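Local coordinates for protein glutamate racemase (Campylobacter jejuni, PDB 3UHF) that belongs to the Asp/Glu/hydantoin racemase family and folds into two parallel-stranded alpha/beta halves, with D-glutamic acid bound in a pocket of the chain, at residues T58-Y63 with C75-D80; S98-D103 with T140-K145; S38-L43 with I52-D57; L79-Q84 with H251-S256; P112-I117 with V232-E237. All blocks are in the same frame, centred on the assembly; numbering follows the deposited sequence. Where two conformers were deposited one is given.

Contact 1. Residues T58-Y63 with C75-D80; sequences TARVPY and CLEALD. With DGL (D-glutamic acid), chain C.
Tyr63 and Cys75 make the nearest backbone approach, yet their CA atoms are 10.1 Å apart, so side chains bridge the two segments. Residues 58-63 form an irregular loop after strand 51-56, with a cis peptide bond before Pro62, whereas 75-80 is part of helix 68-82. The polar link is a salt bridge between Arg60 and Glu77. The arginine chain is bent at its third torsion (chi3 -65°) and crosses the extended glutamate chain at about a right angle. Both terminal nitrogens converge on one oxygen: Arg60 NH1 and Arg60 NH2 each lie 2.8 Å from Glu77 OE1. That oxygen sits at the guanidinium edge, close to its plane. The donors approach the carboxylate from one face, NH1 on the syn side and NH2 from above the plane, and both bonds are bent, the NH1 one to 143°, as expected for a shared acceptor. Deeper in, Tyr63 CE2 rests 4.4 Å from Cys75 SG, while the Tyr63 hydroxyl is hydrogen-bonded to Asp57. The loop backbone holds the ligand: Tyr63 N lies 2.8 Å from OE1 of D-glutamic acid in a nearly straight bond (176°), and Pro62 CB approaches its OE2 to 3.3 Å. Arg60 NE also pairs with Asp57, so two carboxylates grip the guanidinium, which probably fixes its orientation, offsets some of their negative charge and ties the ligand-binding loop to the helix.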
# COMPACT_ATOMS: atom_id res chain seq x y z
N THR A 58 -5.40 12.26 6.75
CA THR A 58 -6.35 11.72 7.72
C THR A 58 -7.60 12.58 7.91
O THR A 58 -8.57 12.12 8.50
CB THR A 58 -5.67 11.49 9.08
OG1 THR A 58 -5.05 12.70 9.51
CG2 THR A 58 -4.60 10.39 8.96
N ALA A 59 -7.59 13.82 7.43
CA ALA A 59 -8.78 14.66 7.54
C ALA A 59 -9.86 14.19 6.57
O ALA A 59 -11.04 14.38 6.82
CB ALA A 59 -8.44 16.13 7.27
N ARG A 60 -9.45 13.58 5.46
CA ARG A 60 -10.41 13.26 4.41
C ARG A 60 -10.57 11.76 4.13
O ARG A 60 -11.42 11.37 3.33
CB ARG A 60 -10.05 14.04 3.13
CG ARG A 60 -9.95 15.53 3.38
CD ARG A 60 -9.78 16.35 2.10
NE ARG A 60 -8.51 16.06 1.45
CZ ARG A 60 -7.93 16.87 0.57
NH1 ARG A 60 -8.51 18.03 0.25
NH2 ARG A 60 -6.78 16.53 0.02
N VAL A 61 -9.76 10.94 4.80
CA VAL A 61 -9.78 9.49 4.65
C VAL A 61 -11.19 8.97 5.04
O VAL A 61 -11.85 9.56 5.91
CB VAL A 61 -8.67 8.87 5.56
CG1 VAL A 61 -9.03 9.01 7.04
CG2 VAL A 61 -8.34 7.41 5.20
N PRO A 62 -11.68 7.90 4.38
CA PRO A 62 -11.09 7.05 3.34
C PRO A 62 -11.29 7.56 1.92
O PRO A 62 -12.20 8.35 1.67
CB PRO A 62 -11.87 5.75 3.50
CG PRO A 62 -13.26 6.24 3.82
CD PRO A 62 -13.03 7.43 4.75
N TYR A 63 -10.45 7.07 1.02
CA TYR A 63 -10.56 7.34 -0.42
C TYR A 63 -11.30 6.19 -1.12
O TYR A 63 -11.87 6.36 -2.20
CB TYR A 63 -9.16 7.48 -1.06
CG TYR A 63 -8.36 8.73 -0.74
CD1 TYR A 63 -8.78 9.65 0.21
CD2 TYR A 63 -7.17 9.00 -1.42
CE1 TYR A 63 -8.03 10.79 0.49
CE2 TYR A 63 -6.41 10.13 -1.15
CZ TYR A 63 -6.84 11.03 -0.20
OH TYR A 63 -6.09 12.16 0.06
N CYS A 75 -4.92 13.56 -4.45
CA CYS A 75 -3.52 13.15 -4.64
C CYS A 75 -2.65 14.28 -5.17
O CYS A 75 -1.51 14.46 -4.73
CB CYS A 75 -3.43 11.94 -5.58
SG CYS A 75 -4.12 10.43 -4.85
N LEU A 76 -3.18 15.04 -6.12
CA LEU A 76 -2.43 16.18 -6.65
C LEU A 76 -2.17 17.22 -5.56
O LEU A 76 -1.12 17.86 -5.56
CB LEU A 76 -3.14 16.80 -7.86
CG LEU A 76 -3.04 15.97 -9.15
CD1 LEU A 76 -3.93 16.53 -10.24
CD2 LEU A 76 -1.59 15.88 -9.63
N GLU A 77 -3.11 17.39 -4.63
CA GLU A 77 -2.88 18.28 -3.50
C GLU A 77 -1.75 17.74 -2.63
O GLU A 77 -0.94 18.51 -2.10
CB GLU A 77 -4.15 18.46 -2.67
CG GLU A 77 -5.30 19.10 -3.43
CD GLU A 77 -6.52 19.32 -2.55
OE1 GLU A 77 -6.45 18.95 -1.36
OE2 GLU A 77 -7.52 19.89 -3.03
N ALA A 78 -1.69 16.43 -2.50
CA ALA A 78 -0.63 15.80 -1.72
C ALA A 78 0.72 16.05 -2.37
O ALA A 78 1.71 16.35 -1.70
CB ALA A 78 -0.89 14.30 -1.57
N LEU A 79 0.76 15.94 -3.70
CA LEU A 79 1.98 16.25 -4.43
C LEU A 79 2.44 17.68 -4.11
O LEU A 79 3.62 17.91 -3.84
CB LEU A 79 1.77 16.05 -5.93
CG LEU A 79 3.00 16.26 -6.82
CD1 LEU A 79 4.14 15.38 -6.37
CD2 LEU A 79 2.65 16.01 -8.27
N ASP A 80 1.51 18.62 -4.12
CA ASP A 80 1.81 20.00 -3.75
C ASP A 80 2.43 20.09 -2.36
O ASP A 80 3.41 20.79 -2.17
CB ASP A 80 0.56 20.87 -3.79
CG ASP A 80 0.07 21.15 -5.19
OD1 ASP A 80 0.83 20.92 -6.15
OD2 ASP A 80 -1.08 21.62 -5.32
N DGL C . -5.26 3.48 1.81
CA DGL C . -6.42 2.85 1.19
C DGL C . -5.98 1.73 0.26
O DGL C . -4.86 1.21 0.37
CB DGL C . -7.36 2.27 2.25
CG DGL C . -8.07 3.35 3.07
CD DGL C . -8.90 4.25 2.19
OE1 DGL C . -8.47 5.39 1.93
OE2 DGL C . -9.96 3.79 1.71
OXT DGL C . -6.75 1.30 -0.59

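Contact 2. Residues S98-D103 with T140-K145; sequences SAYALD and TKATIK
Tyr100 reaches across to Ala142 with its hydroxyl, and this is the polar bond of the contact: Tyr100 OH donates to Ala142 O at 2.6 Å. The side chain of Tyr100 does not set out toward helix 141-146. With CG lying opposite the carbonyl carbon (chi1 -68°), however, the long side chain carries the ring's far end to the helix. Ala142 O then lies at the ring edge, near the ring plane. Seen from the acceptor, the C=O...O angle is 132° and the donor is tilted 24° from the carbonyl plane. The ring also touches the alanine methyl, Tyr100 CE2 to Ala142 CB 3.9 Å. One turn further on, Lys145 contributes just the root of its side chain, its CB lying 4.0 Å from Tyr100 OH, while the rest of the chain leads away. Beside the ring, the methyl of Ala99 faces the helix backbone, with Ala99 CB 4.2 Å from Thr143 CA. These two residues also make the closest backbone approach, 5.7 Å between their CA atoms. Thr143 OG1 is hydrogen-bonded to Thr96 OG1, as is OG1 of Thr140, the N-cap residue and a member of the D-glutamic acid pocket. The contact thus joins residues 99-100, on helix 95-100, to helix 141-146. Helix 68-82 flanks it, with Ile71 touching both Tyr100 and Ala142, and Ile144 turns to strand 161-165.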
# COMPACT_ATOMS: atom_id res chain seq x y z
N SER A 98 -3.12 4.52 -5.96
CA SER A 98 -2.31 3.89 -7.01
C SER A 98 -3.16 3.49 -8.20
O SER A 98 -2.69 3.45 -9.34
CB SER A 98 -1.54 2.67 -6.46
OG SER A 98 -0.53 3.04 -5.54
N ALA A 99 -4.43 3.18 -7.93
CA ALA A 99 -5.36 2.73 -8.95
C ALA A 99 -5.80 3.84 -9.89
O ALA A 99 -6.22 3.56 -11.01
CB ALA A 99 -6.59 2.04 -8.32
N TYR A 100 -5.72 5.09 -9.45
CA TYR A 100 -6.28 6.20 -10.24
C TYR A 100 -5.33 7.35 -10.56
O TYR A 100 -5.41 7.93 -11.64
CB TYR A 100 -7.52 6.78 -9.54
CG TYR A 100 -8.69 5.83 -9.53
CD1 TYR A 100 -9.49 5.66 -10.66
CD2 TYR A 100 -8.99 5.08 -8.39
CE1 TYR A 100 -10.56 4.78 -10.65
CE2 TYR A 100 -10.05 4.21 -8.38
CZ TYR A 100 -10.84 4.06 -9.51
OH TYR A 100 -11.90 3.19 -9.49
N ALA A 101 -4.43 7.68 -9.63
CA ALA A 101 -3.70 8.95 -9.70
C ALA A 101 -2.29 8.96 -10.31
O ALA A 101 -1.70 10.02 -10.45
CB ALA A 101 -3.66 9.60 -8.32
N LEU A 102 -1.74 7.80 -10.64
CA LEU A 102 -0.34 7.76 -11.09
C LEU A 102 -0.03 8.58 -12.34
O LEU A 102 0.99 9.28 -12.38
CB LEU A 102 0.16 6.32 -11.26
CG LEU A 102 0.23 5.52 -9.96
CD1 LEU A 102 0.92 4.18 -10.21
CD2 LEU A 102 0.94 6.29 -8.85
N ASP A 103 -0.89 8.51 -13.36
CA ASP A 103 -0.69 9.28 -14.59
C ASP A 103 -0.61 10.76 -14.29
O ASP A 103 0.29 11.46 -14.77
CB ASP A 103 -1.80 9.03 -15.61
CG ASP A 103 -1.71 7.67 -16.27
OD1 ASP A 103 -0.67 6.99 -16.10
OD2 ASP A 103 -2.68 7.26 -16.94
N THR A 140 -10.31 -2.10 -1.67
CA THR A 140 -11.46 -1.19 -1.53
C THR A 140 -12.34 -1.28 -2.77
O THR A 140 -11.91 -1.81 -3.79
CB THR A 140 -11.02 0.28 -1.39
OG1 THR A 140 -10.34 0.69 -2.59
CG2 THR A 140 -10.10 0.48 -0.17
N LYS A 141 -13.56 -0.76 -2.69
CA LYS A 141 -14.44 -0.71 -3.86
C LYS A 141 -13.81 0.05 -5.02
O LYS A 141 -13.90 -0.37 -6.17
CB LYS A 141 -15.78 -0.06 -3.50
CG LYS A 141 -16.73 -0.98 -2.74
CD LYS A 141 -18.14 -0.39 -2.65
CE LYS A 141 -19.08 -1.34 -1.91
NZ LYS A 141 -20.46 -0.77 -1.75
N ALA A 142 -13.19 1.19 -4.72
CA ALA A 142 -12.61 2.01 -5.79
C ALA A 142 -11.47 1.26 -6.49
O ALA A 142 -11.35 1.30 -7.72
CB ALA A 142 -12.14 3.34 -5.25
N THR A 143 -10.64 0.58 -5.72
CA THR A 143 -9.52 -0.17 -6.31
C THR A 143 -10.03 -1.28 -7.23
O THR A 143 -9.55 -1.43 -8.36
CB THR A 143 -8.58 -0.72 -5.23
OG1 THR A 143 -8.00 0.37 -4.51
CG2 THR A 143 -7.44 -1.60 -5.86
N ILE A 144 -11.01 -2.04 -6.76
CA ILE A 144 -11.56 -3.13 -7.56
C ILE A 144 -12.20 -2.58 -8.83
O ILE A 144 -12.02 -3.13 -9.92
CB ILE A 144 -12.60 -3.95 -6.79
CG1 ILE A 144 -11.95 -4.62 -5.58
CG2 ILE A 144 -13.27 -4.98 -7.71
CD1 ILE A 144 -10.74 -5.54 -5.93
N LYS A 145 -12.95 -1.49 -8.68
CA LYS A 145 -13.67 -0.90 -9.80
C LYS A 145 -12.71 -0.39 -10.89
O LYS A 145 -13.04 -0.42 -12.07
CB LYS A 145 -14.59 0.23 -9.30
CG LYS A 145 -15.58 0.72 -10.35
CD LYS A 145 -16.61 1.68 -9.77
CE LYS A 145 -17.54 0.97 -8.79
NZ LYS A 145 -18.51 1.91 -8.14

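Contact 3. Residues S38-L43 with I52-D57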
# COMPACT_ATOMS: atom_id res chain seq x y z
N SER A 38 1.72 0.47 6.97
CA SER A 38 2.11 -0.92 6.69
C SER A 38 3.18 -0.96 5.60
O SER A 38 4.08 -1.83 5.62
CB SER A 38 0.90 -1.78 6.31
OG SER A 38 0.35 -1.38 5.07
N VAL A 39 3.10 -0.02 4.67
CA VAL A 39 4.10 0.12 3.61
C VAL A 39 5.34 0.79 4.18
O VAL A 39 6.47 0.36 3.90
CB VAL A 39 3.55 0.94 2.42
CG1 VAL A 39 4.65 1.21 1.40
CG2 VAL A 39 2.40 0.17 1.76
N LEU A 40 5.15 1.83 4.98
CA LEU A 40 6.28 2.50 5.62
C LEU A 40 7.13 1.49 6.40
O LEU A 40 8.36 1.52 6.33
CB LEU A 40 5.79 3.60 6.56
CG LEU A 40 6.92 4.39 7.23
CD1 LEU A 40 7.66 5.20 6.18
CD2 LEU A 40 6.39 5.29 8.34
N LYS A 41 6.46 0.58 7.11
CA LYS A 41 7.16 -0.43 7.88
C LYS A 41 8.10 -1.25 7.01
O LYS A 41 9.26 -1.46 7.36
CB LYS A 41 6.15 -1.34 8.59
CG LYS A 41 6.78 -2.38 9.51
CD LYS A 41 5.69 -3.05 10.34
CE LYS A 41 6.26 -3.97 11.40
NZ LYS A 41 6.96 -5.14 10.78
N SER A 42 7.62 -1.71 5.86
CA SER A 42 8.46 -2.51 4.97
C SER A 42 9.65 -1.72 4.47
O SER A 42 10.78 -2.23 4.44
CB SER A 42 7.65 -3.02 3.77
OG SER A 42 6.51 -3.74 4.19
N LEU A 43 9.40 -0.47 4.07
CA LEU A 43 10.47 0.39 3.54
C LEU A 43 11.53 0.69 4.59
O LEU A 43 12.73 0.71 4.30
CB LEU A 43 9.89 1.70 3.02
CG LEU A 43 8.91 1.58 1.86
CD1 LEU A 43 8.19 2.90 1.63
CD2 LEU A 43 9.66 1.14 0.60
N ILE A 52 12.72 9.48 5.46
CA ILE A 52 11.42 9.26 4.84
C ILE A 52 10.39 10.23 5.42
O ILE A 52 10.25 10.33 6.64
CB ILE A 52 10.92 7.82 5.07
CG1 ILE A 52 11.94 6.79 4.55
CG2 ILE A 52 9.58 7.62 4.39
CD1 ILE A 52 11.51 5.36 4.77
N ILE A 53 9.71 10.95 4.54
CA ILE A 53 8.64 11.85 4.95
C ILE A 53 7.31 11.18 4.65
O ILE A 53 7.00 10.94 3.48
CB ILE A 53 8.68 13.19 4.17
CG1 ILE A 53 10.10 13.79 4.16
CG2 ILE A 53 7.65 14.18 4.73
CD1 ILE A 53 10.68 14.03 5.52
N TYR A 54 6.55 10.86 5.69
CA TYR A 54 5.23 10.24 5.55
C TYR A 54 4.14 11.30 5.70
O TYR A 54 4.19 12.12 6.61
CB TYR A 54 5.02 9.14 6.61
CG TYR A 54 3.72 8.37 6.50
CD1 TYR A 54 3.65 7.17 5.79
CD2 TYR A 54 2.55 8.85 7.09
CE1 TYR A 54 2.47 6.46 5.69
CE2 TYR A 54 1.35 8.14 6.99
CZ TYR A 54 1.32 6.95 6.28
OH TYR A 54 0.16 6.23 6.17
N TYR A 55 3.18 11.29 4.79
CA TYR A 55 2.04 12.19 4.88
C TYR A 55 0.77 11.38 4.69
O TYR A 55 0.63 10.65 3.70
CB TYR A 55 2.12 13.30 3.82
CG TYR A 55 0.88 14.19 3.77
CD1 TYR A 55 0.51 14.97 4.86
CD2 TYR A 55 0.12 14.28 2.62
CE1 TYR A 55 -0.61 15.80 4.81
CE2 TYR A 55 -1.00 15.11 2.55
CZ TYR A 55 -1.36 15.86 3.65
OH TYR A 55 -2.47 16.67 3.57
N GLY A 56 -0.15 11.49 5.64
CA GLY A 56 -1.42 10.79 5.55
C GLY A 56 -2.55 11.81 5.56
O GLY A 56 -2.55 12.72 6.37
N ASP A 57 -3.50 11.67 4.63
CA ASP A 57 -4.59 12.66 4.51
C ASP A 57 -5.73 12.32 5.48
O ASP A 57 -6.87 12.09 5.08
CB ASP A 57 -5.09 12.73 3.07
CG ASP A 57 -6.07 13.87 2.84
OD1 ASP A 57 -6.20 14.76 3.72
OD2 ASP A 57 -6.71 13.88 1.76
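The Tyr54 ring is met obliquely by Leu40, with Leu40 CD2 lying 4.2 Å from Tyr54 CD1, in the beta-alpha-beta unit made of strand 26-31, helix 37-45 and strand 51-56. The tyrosine hydroxyl goes elsewhere, to a hydrogen bond with Gly33 O. Segment axes support the assignment: helix 38-43 and strand 52-56 run antiparallel (172°), with a closest axial approach of 10.7 Å, as expected for a helix laid against a sheet and leading back into a parallel neighbour. No hydrogen bond crosses the interface; it is apolar throughout and buried. Leu40 divides its branches between two strand residues that point to the same side. Chi1 of -177° sets its CG opposite the backbone N, and chi2 of 68° then sends CD2 to Tyr54 and CD1 to Ile52. Leucine and isoleucine slide past each other in opposite directions, and the tightest touch is Leu40 CD1 to Ile52 CG2, 3.6 Å. One helical turn on, the looser end of the contact is Leu43 CB, 4.4 Å from Ile52 CD1.

Contact 4. Residues L79-Q84 with H251-S256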
# COMPACT_ATOMS: atom_id res chain seq x y z
N LEU A 79 0.76 15.94 -3.70
CA LEU A 79 1.98 16.25 -4.43
C LEU A 79 2.44 17.68 -4.11
O LEU A 79 3.62 17.91 -3.84
CB LEU A 79 1.77 16.05 -5.93
CG LEU A 79 3.00 16.26 -6.82
CD1 LEU A 79 4.14 15.38 -6.37
CD2 LEU A 79 2.65 16.01 -8.27
N ASP A 80 1.51 18.62 -4.12
CA ASP A 80 1.81 20.00 -3.75
C ASP A 80 2.43 20.09 -2.36
O ASP A 80 3.41 20.79 -2.17
CB ASP A 80 0.56 20.87 -3.79
CG ASP A 80 0.07 21.15 -5.19
OD1 ASP A 80 0.83 20.92 -6.15
OD2 ASP A 80 -1.08 21.62 -5.32
N PHE A 81 1.86 19.36 -1.41
CA PHE A 81 2.38 19.34 -0.04
C PHE A 81 3.84 18.90 0.01
O PHE A 81 4.64 19.46 0.76
CB PHE A 81 1.55 18.42 0.86
CG PHE A 81 2.14 18.25 2.23
CD1 PHE A 81 1.91 19.20 3.22
CD2 PHE A 81 2.92 17.14 2.54
CE1 PHE A 81 2.45 19.06 4.48
CE2 PHE A 81 3.47 16.99 3.80
CZ PHE A 81 3.23 17.95 4.77
N PHE A 82 4.17 17.90 -0.79
CA PHE A 82 5.50 17.30 -0.77
C PHE A 82 6.57 18.19 -1.41
O PHE A 82 7.76 18.03 -1.13
CB PHE A 82 5.48 15.95 -1.48
CG PHE A 82 5.16 14.81 -0.57
CD1 PHE A 82 3.93 14.19 -0.61
CD2 PHE A 82 6.10 14.36 0.35
CE1 PHE A 82 3.63 13.14 0.23
CE2 PHE A 82 5.81 13.30 1.19
CZ PHE A 82 4.57 12.70 1.13
N GLU A 83 6.15 19.11 -2.26
CA GLU A 83 7.12 19.86 -3.05
C GLU A 83 7.99 20.79 -2.20
O GLU A 83 9.01 21.29 -2.67
CB GLU A 83 6.44 20.62 -4.20
CG GLU A 83 5.89 21.98 -3.85
CD GLU A 83 5.31 22.69 -5.07
OE1 GLU A 83 5.02 22.01 -6.07
OE2 GLU A 83 5.15 23.93 -5.02
N GLN A 84 7.61 20.98 -0.94
CA GLN A 84 8.39 21.78 -0.01
C GLN A 84 9.57 21.00 0.58
O GLN A 84 10.41 21.57 1.27
CB GLN A 84 7.50 22.30 1.12
CG GLN A 84 7.00 21.21 2.05
CD GLN A 84 6.01 21.71 3.09
OE1 GLN A 84 6.37 22.41 4.04
NE2 GLN A 84 4.74 21.35 2.91
N HIS A 251 9.78 11.33 9.46
CA HIS A 251 9.00 12.52 9.78
C HIS A 251 7.55 12.25 9.40
O HIS A 251 7.28 11.77 8.30
CB HIS A 251 9.51 13.73 9.01
CG HIS A 251 10.91 14.12 9.36
ND1 HIS A 251 11.24 14.72 10.55
CD2 HIS A 251 12.07 13.97 8.67
CE1 HIS A 251 12.55 14.94 10.58
NE2 HIS A 251 13.07 14.49 9.45
N PHE A 252 6.63 12.57 10.31
CA PHE A 252 5.22 12.32 10.09
C PHE A 252 4.43 13.61 9.96
O PHE A 252 4.57 14.52 10.78
CB PHE A 252 4.65 11.48 11.24
CG PHE A 252 5.25 10.11 11.32
CD1 PHE A 252 6.33 9.86 12.16
CD2 PHE A 252 4.74 9.08 10.54
CE1 PHE A 252 6.89 8.60 12.23
CE2 PHE A 252 5.30 7.81 10.61
CZ PHE A 252 6.38 7.57 11.44
N TYR A 253 3.59 13.68 8.93
CA TYR A 253 2.66 14.78 8.76
C TYR A 253 1.26 14.25 8.47
O TYR A 253 1.11 13.17 7.90
CB TYR A 253 3.11 15.69 7.63
CG TYR A 253 4.46 16.32 7.86
CD1 TYR A 253 4.58 17.56 8.49
CD2 TYR A 253 5.63 15.68 7.47
CE1 TYR A 253 5.82 18.14 8.70
CE2 TYR A 253 6.88 16.25 7.68
CZ TYR A 253 6.96 17.48 8.30
OH TYR A 253 8.20 18.05 8.50
N ALA A 254 0.24 14.99 8.88
CA ALA A 254 -1.12 14.57 8.59
C ALA A 254 -2.03 15.78 8.48
O ALA A 254 -1.77 16.82 9.09
CB ALA A 254 -1.63 13.62 9.69
N SER A 255 -3.09 15.64 7.70
CA SER A 255 -4.02 16.75 7.52
C SER A 255 -4.95 16.93 8.72
O SER A 255 -5.72 17.89 8.78
CB SER A 255 -4.81 16.59 6.22
OG SER A 255 -5.47 15.34 6.17
N SER A 256 -4.88 16.00 9.67
CA SER A 256 -5.59 16.17 10.95
C SER A 256 -4.91 15.35 12.04
O SER A 256 -4.34 14.31 11.75
CB SER A 256 -7.05 15.75 10.81
OG SER A 256 -7.16 14.36 10.54
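Phe81 and Tyr253 form an offset edge-to-face aromatic pair: the edge of the phenylalanine ring is turned toward the tyrosine face, with centroids 5.6 Å apart and planes at 64°. Apolar contact accompanies it at the tyrosine's root, where Phe81 CZ lies 3.6 Å from Tyr253 CB and 3.7 Å from Tyr253 CG. The phenylalanine reaches that far because its CG stands opposite the backbone N (chi1 173°), and the two side chains cross at about a right angle. A hydrogen bond lies within the helix-side segment: Gln84 NE2 donates to Phe81 O at 2.9 Å, lying in the carbonyl plane on a lone pair. The same NE2 sits 3.5 Å above the plane of the Phe81 ring, toward its rim. Further aromatic partners are Tyr55, stacked with Phe81, and Phe85, whose ring meets both Phe81 and Tyr253. Together they make an aromatic cluster near the surface, between the C-terminal part of helix 68-82 and outermost strand 249-254, the helix-on-sheet packing typical of a parallel alpha/beta fold.

Contact 5. Residues P112-I117 with V232-E237; sequences PVYGVI and VEFLKE
Tyr114, on short strand 113-114 at the border of the five-stranded parallel sheet, packs against Phe234 and Leu235 of helix 227-238. The two rings form an offset T-shaped pair in which the edge of Phe234 is directed at the face of Tyr114; centroids are 5.5 Å apart and planes stand at 70°. The closest atoms are Tyr114 CD1 and Phe234 CE2, 3.5 Å apart, with Tyr114 CE1 at 3.8 Å from the same Phe234 CE2. With CG opposite the backbone N (chi1 179°), Phe234 sends its ring across to the tyrosine. This is helix-on-sheet packing of an alpha/beta fold: the strand's backbone is hydrogen-bonded to strand 89-92, while its tyrosine turns to the helix, and Phe234 also touches helix 117-128. Leu235 meets the other long side of the tyrosine ring, Leu235 CD2 to Tyr114 CD2 3.7 Å, from the same side of the ring plane as Phe234. The Tyr114 hydroxyl is hydrogen-bonded to Glu239.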
# COMPACT_ATOMS: atom_id res chain seq x y z
N PRO A 112 10.77 10.46 -9.74
CA PRO A 112 9.99 9.23 -9.92
C PRO A 112 8.84 9.11 -8.92
O PRO A 112 8.99 9.50 -7.76
CB PRO A 112 11.01 8.12 -9.66
CG PRO A 112 12.34 8.75 -10.00
CD PRO A 112 12.21 10.18 -9.59
N VAL A 113 7.71 8.59 -9.39
CA VAL A 113 6.56 8.31 -8.54
C VAL A 113 6.15 6.86 -8.77
O VAL A 113 5.91 6.46 -9.91
CB VAL A 113 5.39 9.24 -8.87
CG1 VAL A 113 4.17 8.92 -7.98
CG2 VAL A 113 5.81 10.70 -8.71
N TYR A 114 6.11 6.07 -7.70
CA TYR A 114 5.75 4.66 -7.79
C TYR A 114 4.57 4.37 -6.88
O TYR A 114 4.55 4.86 -5.75
CB TYR A 114 6.92 3.78 -7.37
CG TYR A 114 8.11 3.88 -8.29
CD1 TYR A 114 8.05 3.36 -9.58
CD2 TYR A 114 9.28 4.51 -7.89
CE1 TYR A 114 9.13 3.46 -10.45
CE2 TYR A 114 10.38 4.61 -8.75
CZ TYR A 114 10.28 4.08 -10.02
OH TYR A 114 11.35 4.17 -10.88
N GLY A 115 3.62 3.58 -7.38
CA GLY A 115 2.50 3.09 -6.58
C GLY A 115 2.81 1.66 -6.16
O GLY A 115 3.96 1.22 -6.32
N VAL A 116 1.81 0.95 -5.65
CA VAL A 116 2.03 -0.39 -5.13
C VAL A 116 1.36 -1.50 -5.96
O VAL A 116 1.49 -2.68 -5.64
CB VAL A 116 1.56 -0.51 -3.66
CG1 VAL A 116 2.49 0.27 -2.73
CG2 VAL A 116 0.10 -0.03 -3.51
N ILE A 117 0.64 -1.12 -7.01
CA ILE A 117 -0.12 -2.12 -7.76
C ILE A 117 0.77 -2.96 -8.69
O ILE A 117 0.70 -4.18 -8.67
CB ILE A 117 -1.28 -1.48 -8.54
CG1 ILE A 117 -2.28 -0.88 -7.54
CG2 ILE A 117 -1.97 -2.51 -9.41
CD1 ILE A 117 -3.44 -0.14 -8.17
N VAL A 232 9.06 -3.03 -1.84
CA VAL A 232 10.49 -3.09 -1.51
C VAL A 232 11.28 -3.82 -2.61
O VAL A 232 12.30 -3.33 -3.09
CB VAL A 232 10.77 -3.76 -0.15
CG1 VAL A 232 12.25 -4.08 0.01
CG2 VAL A 232 10.29 -2.87 1.01
N GLU A 233 10.79 -4.98 -3.04
CA GLU A 233 11.50 -5.76 -4.05
C GLU A 233 11.52 -5.03 -5.39
O GLU A 233 12.52 -5.03 -6.11
CB GLU A 233 10.86 -7.14 -4.20
CG GLU A 233 10.89 -7.96 -2.93
CD GLU A 233 12.32 -8.14 -2.42
OE1 GLU A 233 13.16 -8.67 -3.19
OE2 GLU A 233 12.60 -7.75 -1.27
N PHE A 234 10.39 -4.41 -5.71
CA PHE A 234 10.22 -3.60 -6.91
C PHE A 234 11.23 -2.45 -6.97
O PHE A 234 11.86 -2.21 -8.01
CB PHE A 234 8.77 -3.09 -6.93
CG PHE A 234 8.42 -2.21 -8.11
CD1 PHE A 234 7.72 -2.72 -9.18
CD2 PHE A 234 8.75 -0.86 -8.11
CE1 PHE A 234 7.37 -1.92 -10.25
CE2 PHE A 234 8.41 -0.06 -9.17
CZ PHE A 234 7.71 -0.59 -10.25
N LEU A 235 11.38 -1.73 -5.86
CA LEU A 235 12.28 -0.59 -5.83
C LEU A 235 13.75 -0.98 -5.99
O LEU A 235 14.51 -0.28 -6.67
CB LEU A 235 12.11 0.20 -4.53
CG LEU A 235 10.77 0.93 -4.48
CD1 LEU A 235 10.54 1.57 -3.12
CD2 LEU A 235 10.70 1.96 -5.59
N LYS A 236 14.14 -2.09 -5.37
CA LYS A 236 15.52 -2.56 -5.49
C LYS A 236 15.88 -2.88 -6.94
O LYS A 236 17.04 -2.74 -7.35
CB LYS A 236 15.77 -3.75 -4.57
CG LYS A 236 15.69 -3.37 -3.08
CD LYS A 236 16.16 -4.48 -2.14
CE LYS A 236 15.09 -5.55 -1.97
NZ LYS A 236 15.36 -6.43 -0.80
N GLU A 237 14.89 -3.30 -7.71
CA GLU A 237 15.11 -3.62 -9.12
C GLU A 237 15.08 -2.40 -10.04
O GLU A 237 15.80 -2.34 -11.03
CB GLU A 237 14.07 -4.63 -9.59
CG GLU A 237 14.09 -5.94 -8.84
CD GLU A 237 12.76 -6.66 -8.94
OE1 GLU A 237 12.63 -7.77 -8.38
OE2 GLU A 237 11.84 -6.10 -9.57

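Contacts 3, 4 and 5 all reach the five-stranded parallel sheet: contacts 3 and 4 on neighbouring strands 51-56 and 249-254, contact 5 at the other border, about 20 Å from contact 4 between centres. Contact 1 shares helix 68-82 with contact 4, its centre about 9 Å away. Along the chain contact 3 closes first, then contact 1, whereas the segments of contacts 2 and 5 alternate. These meet at Ser98 OG and Val116 N, 3.1 Å apart. Contact 4 spans the longest separation, bringing the last strand, 249-254, against helix 68-82. Contacts 1 and 2, their centres about 14 Å apart, both contain residues of the D-glutamic acid pocket, so the ligand is bound where these parts converge.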